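PDB 3L0G: nicotinate-nucleotide pyrophosphorylase from Ehrlichia chaffeensis, which probably converts quinolinate and phosphoribosyl pyrophosphate into nicotinate mononucleotide, pyrophosphate and carbon dioxide, a step on the route to NAD(+). Local coordinates for residues T143-R148 / T271-I276; S257-I262 / I278-N283; V137-G142 / R263-I268; I123-G128 / M159-S164; I147-K152 / G170-D175. One frame throughout, in Å; residues are numbered along the deposited sequence.

Contact 1 pairs the first and last strands of the parallel sheet of the barrel-like domain. Contact 5 shares I147 and R148 with it, centres about 13 Å apart, and leads from the strand to a formate held by R151 and R174, consistent with an anion pocket. Contact 2, about 14 Å from contact 1 between centres, ties the loops beyond two adjacent strands with a disulfide; its T282 and N283 side chains hydrogen-bond to the backbone O of K152 in contact 5. Contact 3 packs the end of helix 116-139 against helix 262-269, about 9 Å from contact 1, centre to centre. Contact 4 lies deeper along helix 116-139; its K162 reaches S149 and S172 of contact 5.

Contact 1: residues T143-R148 / T271-I276; sequences TKVKIR and TGVDYI
R148 lays its guanidinium flat over one face of the Y275 ring: CZ stands 3.6 Å from the ring centroid and 5° off the ring normal, with the planes 11° apart, which defines a cation-pi stack. R148 NH1 makes the nearest approach, 3.4 Å from Y275 CZ. The turn of the R148 chain at chi3 (-80°) brings the group round onto the ring, and a salt bridge from NH2 to E255 limits its rotation. K146 CB nears the same ring obliquely, 3.7 Å from Y275 CD1. At the other end, K144 NZ forms a salt bridge with D274 OD1 at 3.1 Å, from above the carboxylate plane; D274 OD2 accepts from the backbone N of L254. V145 CG1 touches I276 CD1 at 3.9 Å, under a cover of side chains from helix 262-269. The backbones are joined by three hydrogen bonds: K146 N to D274 O (3.1 Å), I276 N to K146 O (3.0 Å) and R148 N to I276 O (2.8 Å). This alternation is that of a parallel ladder, between strands 146-148 and 275-277, the first and last in chain order of the six-stranded parallel sheet that forms the incomplete alpha/beta barrel of quinolinate phosphoribosyltransferases.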
# COMPACT_ATOMS: atom_id res chain seq x y z
N THR C 143 24.71 30.78 10.45
CA THR C 143 25.81 29.80 10.39
C THR C 143 25.62 29.01 9.11
O THR C 143 24.57 29.11 8.45
CB THR C 143 25.79 28.82 11.60
OG1 THR C 143 24.71 27.88 11.47
CG2 THR C 143 25.67 29.56 12.92
N LYS C 144 26.59 28.18 8.75
CA LYS C 144 26.45 27.36 7.54
C LYS C 144 25.66 26.09 7.79
O LYS C 144 25.48 25.31 6.87
CB LYS C 144 27.82 26.98 6.98
CG LYS C 144 28.67 26.11 7.92
CD LYS C 144 30.03 25.79 7.26
CE LYS C 144 31.08 25.33 8.25
NZ LYS C 144 31.98 24.34 7.58
N VAL C 145 25.18 25.90 9.01
CA VAL C 145 24.60 24.61 9.38
C VAL C 145 23.23 24.34 8.74
O VAL C 145 22.38 25.24 8.67
CB VAL C 145 24.52 24.47 10.90
CG1 VAL C 145 23.79 23.21 11.27
CG2 VAL C 145 25.93 24.47 11.48
N LYS C 146 23.03 23.12 8.28
CA LYS C 146 21.69 22.62 7.92
C LYS C 146 21.20 21.63 8.98
O LYS C 146 21.96 20.80 9.48
CB LYS C 146 21.72 21.96 6.54
CG LYS C 146 22.26 22.87 5.40
CD LYS C 146 21.34 24.07 5.21
CE LYS C 146 21.79 24.99 4.11
NZ LYS C 146 20.78 26.07 3.91
N ILE C 147 19.92 21.72 9.33
CA ILE C 147 19.30 20.75 10.24
C ILE C 147 18.88 19.51 9.43
O ILE C 147 18.24 19.65 8.37
CB ILE C 147 18.06 21.38 10.94
CG1 ILE C 147 18.47 22.62 11.78
CG2 ILE C 147 17.33 20.34 11.76
CD1 ILE C 147 19.66 22.39 12.80
N ARG C 148 19.26 18.31 9.90
CA ARG C 148 18.89 17.06 9.23
C ARG C 148 18.00 16.17 10.05
O ARG C 148 18.05 16.17 11.29
CB ARG C 148 20.09 16.25 8.78
CG ARG C 148 20.84 17.01 7.68
CD ARG C 148 21.30 16.23 6.50
NE ARG C 148 22.52 15.52 6.77
CZ ARG C 148 23.51 15.30 5.90
NH1 ARG C 148 23.49 15.78 4.67
NH2 ARG C 148 24.55 14.59 6.30
N THR C 271 30.51 25.98 16.30
CA THR C 271 31.77 25.22 16.31
C THR C 271 32.33 25.07 14.89
O THR C 271 33.53 24.93 14.72
CB THR C 271 31.60 23.79 16.92
OG1 THR C 271 30.72 23.02 16.11
CG2 THR C 271 31.09 23.84 18.35
N GLY C 272 31.46 25.13 13.87
CA GLY C 272 31.90 24.99 12.46
C GLY C 272 31.60 23.63 11.81
O GLY C 272 32.18 23.27 10.76
N VAL C 273 30.70 22.87 12.42
CA VAL C 273 30.20 21.64 11.82
C VAL C 273 29.29 22.01 10.62
O VAL C 273 28.89 23.16 10.49
CB VAL C 273 29.49 20.77 12.88
CG1 VAL C 273 30.52 20.28 13.94
CG2 VAL C 273 28.31 21.50 13.55
N ASP C 274 29.01 21.07 9.74
CA ASP C 274 28.18 21.31 8.55
C ASP C 274 26.70 21.02 8.75
O ASP C 274 25.83 21.71 8.22
CB ASP C 274 28.68 20.45 7.38
CG ASP C 274 30.15 20.73 7.05
OD1 ASP C 274 30.46 21.85 6.65
OD2 ASP C 274 31.00 19.83 7.23
N TYR C 275 26.42 19.98 9.53
CA TYR C 275 25.06 19.50 9.73
C TYR C 275 24.82 19.22 11.20
O TYR C 275 25.75 18.85 11.92
CB TYR C 275 24.86 18.22 8.93
CG TYR C 275 24.98 18.39 7.42
CD1 TYR C 275 23.95 18.98 6.71
CD2 TYR C 275 26.10 17.97 6.73
CE1 TYR C 275 24.01 19.14 5.36
CE2 TYR C 275 26.19 18.15 5.32
CZ TYR C 275 25.12 18.72 4.66
OH TYR C 275 25.14 18.93 3.31
N ILE C 276 23.58 19.39 11.63
CA ILE C 276 23.13 18.81 12.90
C ILE C 276 21.87 17.97 12.65
O ILE C 276 20.83 18.50 12.20
CB ILE C 276 22.89 19.88 13.98
CG1 ILE C 276 24.21 20.64 14.26
CG2 ILE C 276 22.37 19.23 15.30
CD1 ILE C 276 24.00 22.01 14.93
O HOH W 1 26.03 23.06 5.81

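Contact 2: residues S257-I262 / I278-N283; sequences SGCVNI and IGCITN
The backbone at C259 passes I278 with their CA atoms 5.1 Å apart, and no hydrogen bond joins 257-262 to 278-283; the first loop turns on itself instead, C259 being the centre of an inverse gamma turn closed by a weak bond from V260 N to G258 O. The link across is covalent. C259 SG and C280 SG are 2.1 Å apart in a disulfide whose chi3 of 87° gives it a right-handed twist close to the unstrained value. In both cysteines the sulfur stands opposite the carbonyl carbon and beside the backbone N (chi1 -75° in C259, -67° in C280), which lets the two side chains meet sulfur to sulfur and sets C259 CB 3.9 Å from C280 CB. Both residues were modelled in two conformers, so the bridge described belongs to one of them. Apolar packing flanks it: I278 CG2 lies 4.2 Å from C259 CA, and I278 CG1 lies 4.3 Å from V260 CG2. G258 O rests 3.6 Å from I278 CA. The second loop is folded by its own bond from T282 N to G279 O (3.2 Å). The segments lead out of parallel strands 253-257 and 275-277, neighbours in the sheet, so the disulfide staples the loops beyond two adjacent strand ends. Around it, V260 packs on V265 and I268 of helix 262-269, I278 on F136 of helix 116-139, and I281 touches T133 and F136 of that helix and V165 of helix 158-167.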
# COMPACT_ATOMS: atom_id res chain seq x y z
N SER C 257 25.12 14.53 15.68
CA SER C 257 23.86 13.83 15.81
C SER C 257 23.52 13.64 17.27
O SER C 257 24.39 13.32 18.09
CB SER C 257 23.93 12.46 15.15
OG SER C 257 22.62 12.06 14.71
N GLY C 258 22.25 13.86 17.58
CA GLY C 258 21.71 13.67 18.92
C GLY C 258 20.53 14.61 19.12
O GLY C 258 20.34 15.56 18.33
N CYS C 259 19.76 14.37 20.18
CA CYS C 259 18.61 15.25 20.52
C CYS C 259 19.06 16.52 21.22
O CYS C 259 18.81 16.70 22.41
CB CYS C 259 17.58 14.53 21.42
SG CYS C 259 16.55 13.34 20.60
N VAL C 260 19.70 17.42 20.49
CA VAL C 260 20.10 18.72 20.99
C VAL C 260 18.89 19.49 21.52
O VAL C 260 17.85 19.48 20.89
CB VAL C 260 20.71 19.56 19.83
CG1 VAL C 260 21.62 20.71 20.37
CG2 VAL C 260 21.47 18.68 18.90
N ASN C 261 19.02 20.15 22.66
CA ASN C 261 18.03 21.12 23.16
C ASN C 261 18.01 22.37 22.25
O ASN C 261 19.04 22.77 21.73
CB ASN C 261 18.43 21.53 24.60
CG ASN C 261 17.29 22.18 25.38
OD1 ASN C 261 16.84 21.64 26.40
ND2 ASN C 261 16.84 23.36 24.95
N ILE C 262 16.86 23.01 22.09
CA ILE C 262 16.81 24.29 21.35
C ILE C 262 17.77 25.35 21.91
O ILE C 262 18.29 26.19 21.17
CB ILE C 262 15.37 24.88 21.31
CG1 ILE C 262 15.27 26.02 20.30
CG2 ILE C 262 14.92 25.37 22.69
CD1 ILE C 262 15.63 25.62 18.89
N ILE C 278 18.88 15.64 14.23
CA ILE C 278 18.14 15.68 15.48
C ILE C 278 16.99 14.67 15.47
O ILE C 278 16.06 14.80 14.70
CB ILE C 278 17.57 17.10 15.75
CG1 ILE C 278 18.67 18.15 15.66
CG2 ILE C 278 16.92 17.15 17.12
CD1 ILE C 278 18.14 19.57 15.78
N GLY C 279 17.08 13.65 16.33
CA GLY C 279 16.07 12.59 16.42
C GLY C 279 14.75 13.13 16.91
O GLY C 279 13.70 12.75 16.40
N CYS C 280 14.79 14.07 17.84
CA CYS C 280 13.60 14.57 18.51
C CYS C 280 12.77 15.60 17.67
O CYS C 280 11.82 16.17 18.17
CB CYS C 280 14.01 15.12 19.90
SG CYS C 280 14.62 13.83 21.12
N ILE C 281 13.13 15.84 16.40
CA ILE C 281 12.22 16.60 15.50
C ILE C 281 11.22 15.71 14.73
O ILE C 281 10.28 16.23 14.13
CB ILE C 281 12.92 17.56 14.54
CG1 ILE C 281 13.93 16.85 13.63
CG2 ILE C 281 13.61 18.67 15.34
CD1 ILE C 281 14.59 17.78 12.58
N THR C 282 11.42 14.39 14.77
CA THR C 282 10.48 13.42 14.13
C THR C 282 9.95 12.38 15.16
O THR C 282 9.21 11.48 14.82
CB THR C 282 11.13 12.68 12.95
OG1 THR C 282 12.31 11.95 13.39
CG2 THR C 282 11.55 13.65 11.87
N ASN C 283 10.36 12.51 16.42
CA ASN C 283 9.72 11.81 17.51
C ASN C 283 9.77 12.76 18.72
O ASN C 283 10.55 13.74 18.72
CB ASN C 283 10.36 10.43 17.73
CG ASN C 283 11.73 10.52 18.31
OD1 ASN C 283 11.89 10.89 19.48
ND2 ASN C 283 12.76 10.20 17.51

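Contact 3: residues V137-G142 / R263-I268; sequences VDEVSG and RNVRNI
S141 O is gripped by both terminal nitrogens of R266, NH1 at 3.2 Å and NH2 at 3.0 Å. The site lies where helix 116-139 runs out against helix 262-269, both packed on strands of the alpha/beta barrel-like domain. NH1 lies nearly on the extension of the carbonyl bond (C=O...N angle 175°), although its N-H is bent away from that line, whereas NH2 uses a lone pair in the carbonyl plane. The same NH2 also donates to E139 O at 2.8 Å, from above that carbonyl. Both oxygens lie in the guanidinium plane, so three bonds hold it flat. With CG opposite its backbone N (chi1 -168°) and the chain extended as far as NE, R266 spans the gap between the helices. The carboxylate of E139 forms no salt bridge with it; the two planes are 71° apart, and OE2 lies beside R266 CB at 3.6 Å. Below, V265 wedges its methyls into the helix end: CG1 against E139 CG at 3.7 Å and CG2 against V140 CG1 at 3.8 Å. A water completes the join, donating a hydrogen bond to E139 OE2 at 2.6 Å and accepting one from R266 N at 2.9 Å.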
# COMPACT_ATOMS: atom_id res chain seq x y z
N VAL C 137 15.95 25.40 12.76
CA VAL C 137 16.53 26.10 11.61
C VAL C 137 16.75 27.60 11.92
O VAL C 137 17.83 28.14 11.68
CB VAL C 137 15.65 25.86 10.36
CG1 VAL C 137 16.15 26.65 9.14
CG2 VAL C 137 15.60 24.35 10.05
N ASP C 138 15.75 28.28 12.44
CA ASP C 138 15.88 29.70 12.78
C ASP C 138 17.00 30.02 13.77
O ASP C 138 17.63 31.03 13.67
CB ASP C 138 14.54 30.25 13.30
CG ASP C 138 13.53 30.43 12.18
OD1 ASP C 138 13.91 30.38 10.99
OD2 ASP C 138 12.36 30.63 12.47
N GLU C 139 17.23 29.13 14.71
CA GLU C 139 18.13 29.33 15.80
C GLU C 139 19.57 29.12 15.38
O GLU C 139 20.48 29.60 16.07
CB GLU C 139 17.72 28.40 16.96
CG GLU C 139 18.54 28.42 18.23
CD GLU C 139 18.62 29.79 18.87
OE1 GLU C 139 17.78 30.68 18.58
OE2 GLU C 139 19.54 29.96 19.67
N VAL C 140 19.80 28.41 14.26
CA VAL C 140 21.14 28.30 13.70
C VAL C 140 21.35 29.27 12.52
O VAL C 140 22.36 29.18 11.82
CB VAL C 140 21.49 26.81 13.32
CG1 VAL C 140 21.18 25.87 14.50
CG2 VAL C 140 20.73 26.33 12.07
N SER C 141 20.43 30.22 12.31
CA SER C 141 20.55 31.18 11.22
C SER C 141 21.87 31.96 11.27
O SER C 141 22.36 32.29 12.35
CB SER C 141 19.41 32.19 11.24
OG SER C 141 19.50 33.05 10.12
N GLY C 142 22.42 32.26 10.10
CA GLY C 142 23.71 32.96 10.01
C GLY C 142 24.91 32.10 10.34
O GLY C 142 26.02 32.63 10.52
N ARG C 263 18.01 25.32 23.21
CA ARG C 263 18.83 26.34 23.87
C ARG C 263 20.32 26.02 23.77
O ARG C 263 21.13 26.81 24.23
CB ARG C 263 18.42 26.53 25.34
N ASN C 264 20.68 24.86 23.20
CA ASN C 264 22.09 24.55 23.02
C ASN C 264 22.51 24.26 21.56
O ASN C 264 23.69 24.02 21.29
CB ASN C 264 22.52 23.51 24.08
CG ASN C 264 23.03 22.22 23.50
OD1 ASN C 264 22.25 21.32 23.13
ND2 ASN C 264 24.36 22.08 23.49
N VAL C 265 21.57 24.33 20.61
CA VAL C 265 21.88 24.02 19.21
C VAL C 265 22.72 25.12 18.54
O VAL C 265 23.64 24.81 17.78
CB VAL C 265 20.61 23.70 18.36
CG1 VAL C 265 19.72 24.92 18.17
CG2 VAL C 265 21.00 23.12 17.05
N ARG C 266 22.44 26.40 18.86
CA ARG C 266 23.29 27.47 18.30
C ARG C 266 24.74 27.31 18.68
O ARG C 266 25.62 27.45 17.85
CB ARG C 266 22.80 28.87 18.68
CG ARG C 266 23.50 29.95 17.88
CD ARG C 266 22.85 31.35 18.03
NE ARG C 266 23.50 32.28 17.09
CZ ARG C 266 23.22 32.36 15.79
NH1 ARG C 266 23.89 33.21 15.01
NH2 ARG C 266 22.31 31.57 15.23
N ASN C 267 25.00 27.00 19.95
CA ASN C 267 26.37 26.77 20.41
C ASN C 267 27.06 25.69 19.60
O ASN C 267 28.23 25.84 19.24
CB ASN C 267 26.39 26.35 21.89
CG ASN C 267 26.08 27.49 22.83
OD1 ASN C 267 25.47 27.27 23.89
ND2 ASN C 267 26.51 28.71 22.47
N ILE C 268 26.34 24.61 19.32
CA ILE C 268 26.88 23.53 18.50
C ILE C 268 27.14 24.07 17.09
O ILE C 268 28.20 23.79 16.52
CB ILE C 268 25.96 22.30 18.49
CG1 ILE C 268 25.93 21.68 19.90
CG2 ILE C 268 26.42 21.26 17.43
CD1 ILE C 268 25.03 20.50 20.03
O HOH W 2 20.53 27.78 20.61

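Contact 4: residues I123-G128 / M159-S164; sequences IQHASG and MLDKYS
H125 and D161 meet through complementary first torsions: in H125 the ring carbon CG is opposite the backbone N (chi1 179°), sending the imidazole across to the other helix, while in D161 the carboxylate carbon sits beside its own backbone N (chi1 -74°), turning OD1 back toward the ring. NE2 of H125 then donates to D161 OD1 at 2.6 Å, a short and nearly straight bond. The acceptor lies in the plane of the imidazole; seen from the carboxylate, the donor comes on the syn side but tilted from the plane. A second strip of contact runs beside this bond. The methyl of A126 lies 3.5 Å from S164 OG and 4.1 Å from L160 CD1, while L160 CD2 reaches obliquely to H125 CD2 at 4.3 Å. The small residues bring the backbones close, A126 CA being 5.6 Å from S164 CA, and the axes of the two short helical segments approach to 9.2 Å at 46°. S164 OG is spent within its own helix, donating to L160 O at 2.8 Å; S164 N bonds to that oxygen from the opposite face of the carbonyl plane. F285 packs edge-to-face with the H125 ring, and T154 OG1 hydrogen-bonds to D161 OD2. Chemically, the arrangement places a proton on NE2 of H125, fixes the ring's rotation, and supplies both oxygens of a buried carboxylate with partners, joining helices 116-139 and 158-167 by a polar link within a buried interface.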
# COMPACT_ATOMS: atom_id res chain seq x y z
N ILE C 123 -2.47 16.44 9.66
CA ILE C 123 -1.93 17.79 9.56
C ILE C 123 -1.36 18.26 10.88
O ILE C 123 -0.38 18.99 10.92
CB ILE C 123 -2.94 18.80 8.97
CG1 ILE C 123 -4.14 19.01 9.89
CG2 ILE C 123 -3.36 18.36 7.56
CD1 ILE C 123 -5.17 19.92 9.31
N GLN C 124 -1.96 17.81 11.98
CA GLN C 124 -1.42 18.12 13.30
C GLN C 124 -0.03 17.47 13.51
O GLN C 124 0.86 18.07 14.10
CB GLN C 124 -2.40 17.66 14.40
CG GLN C 124 -3.72 18.42 14.46
CD GLN C 124 -4.57 17.98 15.68
OE1 GLN C 124 -4.51 18.58 16.73
NE2 GLN C 124 -5.27 16.91 15.54
N HIS C 125 0.14 16.23 13.06
CA HIS C 125 1.45 15.55 13.10
C HIS C 125 2.45 16.24 12.18
O HIS C 125 3.55 16.67 12.62
CB HIS C 125 1.25 14.12 12.66
CG HIS C 125 2.49 13.28 12.62
ND1 HIS C 125 2.77 12.34 13.59
CD2 HIS C 125 3.48 13.19 11.70
CE1 HIS C 125 3.90 11.72 13.27
NE2 HIS C 125 4.36 12.23 12.14
N ALA C 126 2.08 16.36 10.89
CA ALA C 126 2.99 16.94 9.90
C ALA C 126 3.36 18.37 10.29
O ALA C 126 4.52 18.73 10.20
CB ALA C 126 2.40 16.89 8.46
N SER C 127 2.39 19.17 10.74
CA SER C 127 2.67 20.55 11.11
C SER C 127 3.52 20.64 12.39
O SER C 127 4.35 21.56 12.54
CB SER C 127 1.37 21.38 11.24
OG SER C 127 0.81 21.62 9.95
N GLY C 128 3.35 19.69 13.31
CA GLY C 128 4.21 19.63 14.50
C GLY C 128 5.67 19.43 14.14
O GLY C 128 6.55 20.11 14.65
N MET C 159 8.44 8.57 5.40
CA MET C 159 8.54 9.53 4.31
C MET C 159 7.75 10.78 4.66
O MET C 159 8.20 11.87 4.37
CB MET C 159 8.13 8.89 2.95
CG MET C 159 9.14 7.85 2.43
SD MET C 159 10.84 8.48 2.31
CE MET C 159 10.61 9.71 0.99
N LEU C 160 6.58 10.66 5.29
CA LEU C 160 5.88 11.88 5.74
C LEU C 160 6.73 12.71 6.73
O LEU C 160 6.73 13.94 6.70
CB LEU C 160 4.55 11.56 6.40
CG LEU C 160 3.78 12.75 6.98
CD1 LEU C 160 3.55 13.83 5.91
CD2 LEU C 160 2.51 12.28 7.61
N ASP C 161 7.46 12.02 7.61
CA ASP C 161 8.24 12.72 8.66
C ASP C 161 9.42 13.45 8.04
O ASP C 161 9.64 14.65 8.29
CB ASP C 161 8.67 11.75 9.77
CG ASP C 161 7.50 11.35 10.71
OD1 ASP C 161 6.32 11.70 10.44
OD2 ASP C 161 7.78 10.65 11.72
N LYS C 162 10.13 12.76 7.14
CA LYS C 162 11.24 13.39 6.46
C LYS C 162 10.76 14.53 5.55
O LYS C 162 11.41 15.54 5.48
CB LYS C 162 12.11 12.39 5.69
CG LYS C 162 13.06 11.61 6.61
CD LYS C 162 13.80 10.55 5.88
CE LYS C 162 14.91 9.96 6.73
NZ LYS C 162 16.00 10.92 6.90
N TYR C 163 9.62 14.36 4.87
CA TYR C 163 9.02 15.43 4.09
C TYR C 163 8.72 16.69 4.95
O TYR C 163 8.90 17.83 4.51
CB TYR C 163 7.71 14.92 3.46
CG TYR C 163 6.81 16.00 2.89
CD1 TYR C 163 7.06 16.57 1.63
CD2 TYR C 163 5.70 16.45 3.57
CE1 TYR C 163 6.22 17.58 1.11
CE2 TYR C 163 4.86 17.46 3.04
CZ TYR C 163 5.13 18.01 1.83
OH TYR C 163 4.28 19.01 1.35
N SER C 164 8.23 16.46 6.16
CA SER C 164 7.79 17.56 7.01
C SER C 164 9.01 18.32 7.58
O SER C 164 8.96 19.56 7.75
CB SER C 164 6.89 17.03 8.13
OG SER C 164 5.74 16.33 7.66

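Contact 5: residues I147-K152 / G170-D175; sequences IRSTRK and GESYRD. With FMT (formic acid), chain J.
I147 O and E171 N form the first of two backbone bonds, at 2.7 Å, with S149 N to E171 O at 3.0 Å the second; together they make a single bridge at R148 and E171, where strand 146-148 of the barrel-like domain gives way to loop. Packing follows through R148: Y173 CB sits over the centre of its guanidinium, 3.8 Å from CZ, on the face opposite Y275, sandwiching the cation. Water-mediated bonds tie R148 NH1 to E171 OE1, and hydroxyls of S149 and S172 each bond to K162 NZ. The ionic group surrounds a formate, probably from the crystallisation liquor. R174, its CG between the backbone N and the carbonyl carbon (chi1 73°) and its chain extended, grips the anion side-on, NE to O1 at 2.8 Å and NH2 to O2 at 2.9 Å, both nearly straight. K184 adds a further bond; R151 NH1 pairs with D37 of the second subunit, whose R117 packs on R151. A basic pocket shared between subunits is consistent with the quinolinate carboxylate site of this family. Formate O2 is the common acceptor, taking R151 NH2 at 3.0 Å and R174 NH2, bringing those nitrogens within 3.5 Å of each other.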
# COMPACT_ATOMS: atom_id res chain seq x y z
N ILE C 147 19.92 21.72 9.33
CA ILE C 147 19.30 20.75 10.24
C ILE C 147 18.88 19.51 9.43
O ILE C 147 18.24 19.65 8.37
CB ILE C 147 18.06 21.38 10.94
CG1 ILE C 147 18.47 22.62 11.78
CG2 ILE C 147 17.33 20.34 11.76
CD1 ILE C 147 19.66 22.39 12.80
N ARG C 148 19.26 18.31 9.90
CA ARG C 148 18.89 17.06 9.23
C ARG C 148 18.00 16.17 10.05
O ARG C 148 18.05 16.17 11.29
CB ARG C 148 20.09 16.25 8.78
CG ARG C 148 20.84 17.01 7.68
CD ARG C 148 21.30 16.23 6.50
NE ARG C 148 22.52 15.52 6.77
CZ ARG C 148 23.51 15.30 5.90
NH1 ARG C 148 23.49 15.78 4.67
NH2 ARG C 148 24.55 14.59 6.30
N SER C 149 17.15 15.42 9.34
CA SER C 149 16.35 14.40 9.96
C SER C 149 17.24 13.18 10.14
O SER C 149 18.38 13.15 9.65
CB SER C 149 15.12 14.06 9.12
OG SER C 149 15.49 13.64 7.80
N THR C 150 16.70 12.21 10.87
CA THR C 150 17.28 10.91 11.11
C THR C 150 16.29 9.81 10.66
O THR C 150 15.30 10.12 10.03
CB THR C 150 17.53 10.70 12.59
OG1 THR C 150 16.27 10.71 13.28
CG2 THR C 150 18.45 11.83 13.18
N ARG C 151 16.58 8.55 11.02
CA ARG C 151 15.69 7.44 10.83
C ARG C 151 14.86 7.10 12.09
O ARG C 151 14.11 6.12 12.10
CB ARG C 151 16.46 6.21 10.30
CG ARG C 151 16.82 6.36 8.77
CD ARG C 151 17.83 5.35 8.26
NE ARG C 151 17.47 3.99 8.62
CZ ARG C 151 18.05 3.26 9.58
NH1 ARG C 151 17.58 2.05 9.85
NH2 ARG C 151 19.10 3.70 10.26
N LYS C 152 14.95 7.96 13.11
CA LYS C 152 14.14 7.82 14.30
C LYS C 152 12.84 8.54 14.04
O LYS C 152 12.49 9.55 14.69
CB LYS C 152 14.85 8.37 15.51
CG LYS C 152 16.13 7.64 15.85
CD LYS C 152 16.94 8.43 16.86
CE LYS C 152 17.96 7.56 17.55
NZ LYS C 152 19.18 8.32 17.86
N GLY C 170 14.61 21.94 6.91
CA GLY C 170 15.64 20.92 7.14
C GLY C 170 15.98 20.10 5.90
O GLY C 170 15.48 20.36 4.80
N GLU C 171 16.84 19.09 6.08
CA GLU C 171 17.33 18.29 4.95
C GLU C 171 17.42 16.84 5.39
O GLU C 171 17.10 16.50 6.55
CB GLU C 171 18.71 18.82 4.48
CG GLU C 171 18.72 20.25 3.98
CD GLU C 171 20.02 20.68 3.22
OE1 GLU C 171 21.03 19.93 3.18
OE2 GLU C 171 20.03 21.79 2.70
N SER C 172 17.82 15.98 4.47
CA SER C 172 17.96 14.54 4.77
C SER C 172 19.12 13.90 4.02
O SER C 172 19.17 14.00 2.82
CB SER C 172 16.71 13.81 4.36
OG SER C 172 16.83 12.42 4.59
N TYR C 173 20.01 13.23 4.75
CA TYR C 173 21.09 12.43 4.14
C TYR C 173 20.58 11.29 3.28
O TYR C 173 21.07 11.05 2.18
CB TYR C 173 22.01 11.87 5.22
CG TYR C 173 23.14 11.02 4.67
CD1 TYR C 173 24.06 11.54 3.78
CD2 TYR C 173 23.29 9.70 5.06
CE1 TYR C 173 25.10 10.74 3.28
CE2 TYR C 173 24.30 8.91 4.56
CZ TYR C 173 25.19 9.41 3.66
OH TYR C 173 26.22 8.60 3.17
N ARG C 174 19.60 10.56 3.80
CA ARG C 174 19.09 9.40 3.12
C ARG C 174 17.68 9.11 3.62
O ARG C 174 17.34 9.49 4.71
CB ARG C 174 20.00 8.20 3.36
CG ARG C 174 19.94 7.59 4.78
CD ARG C 174 21.05 6.52 4.94
NE ARG C 174 21.13 6.04 6.31
CZ ARG C 174 21.66 4.88 6.69
NH1 ARG C 174 22.19 4.05 5.81
NH2 ARG C 174 21.61 4.53 7.97
N ASP C 175 16.89 8.44 2.79
CA ASP C 175 15.53 8.09 3.11
C ASP C 175 15.47 6.85 3.97
O ASP C 175 14.64 6.75 4.85
CB ASP C 175 14.71 7.87 1.84
CG ASP C 175 14.38 9.18 1.12
OD1 ASP C 175 14.53 10.27 1.66
OD2 ASP C 175 13.96 9.09 -0.04
C FMT J . 20.21 7.50 9.48
O1 FMT J . 20.19 7.80 8.28
O2 FMT J . 20.47 6.37 9.89
O HOH W 3 21.35 17.08 3.25
O HOH W 4 14.18 15.24 6.20
O HOH W 5 19.81 12.70 7.70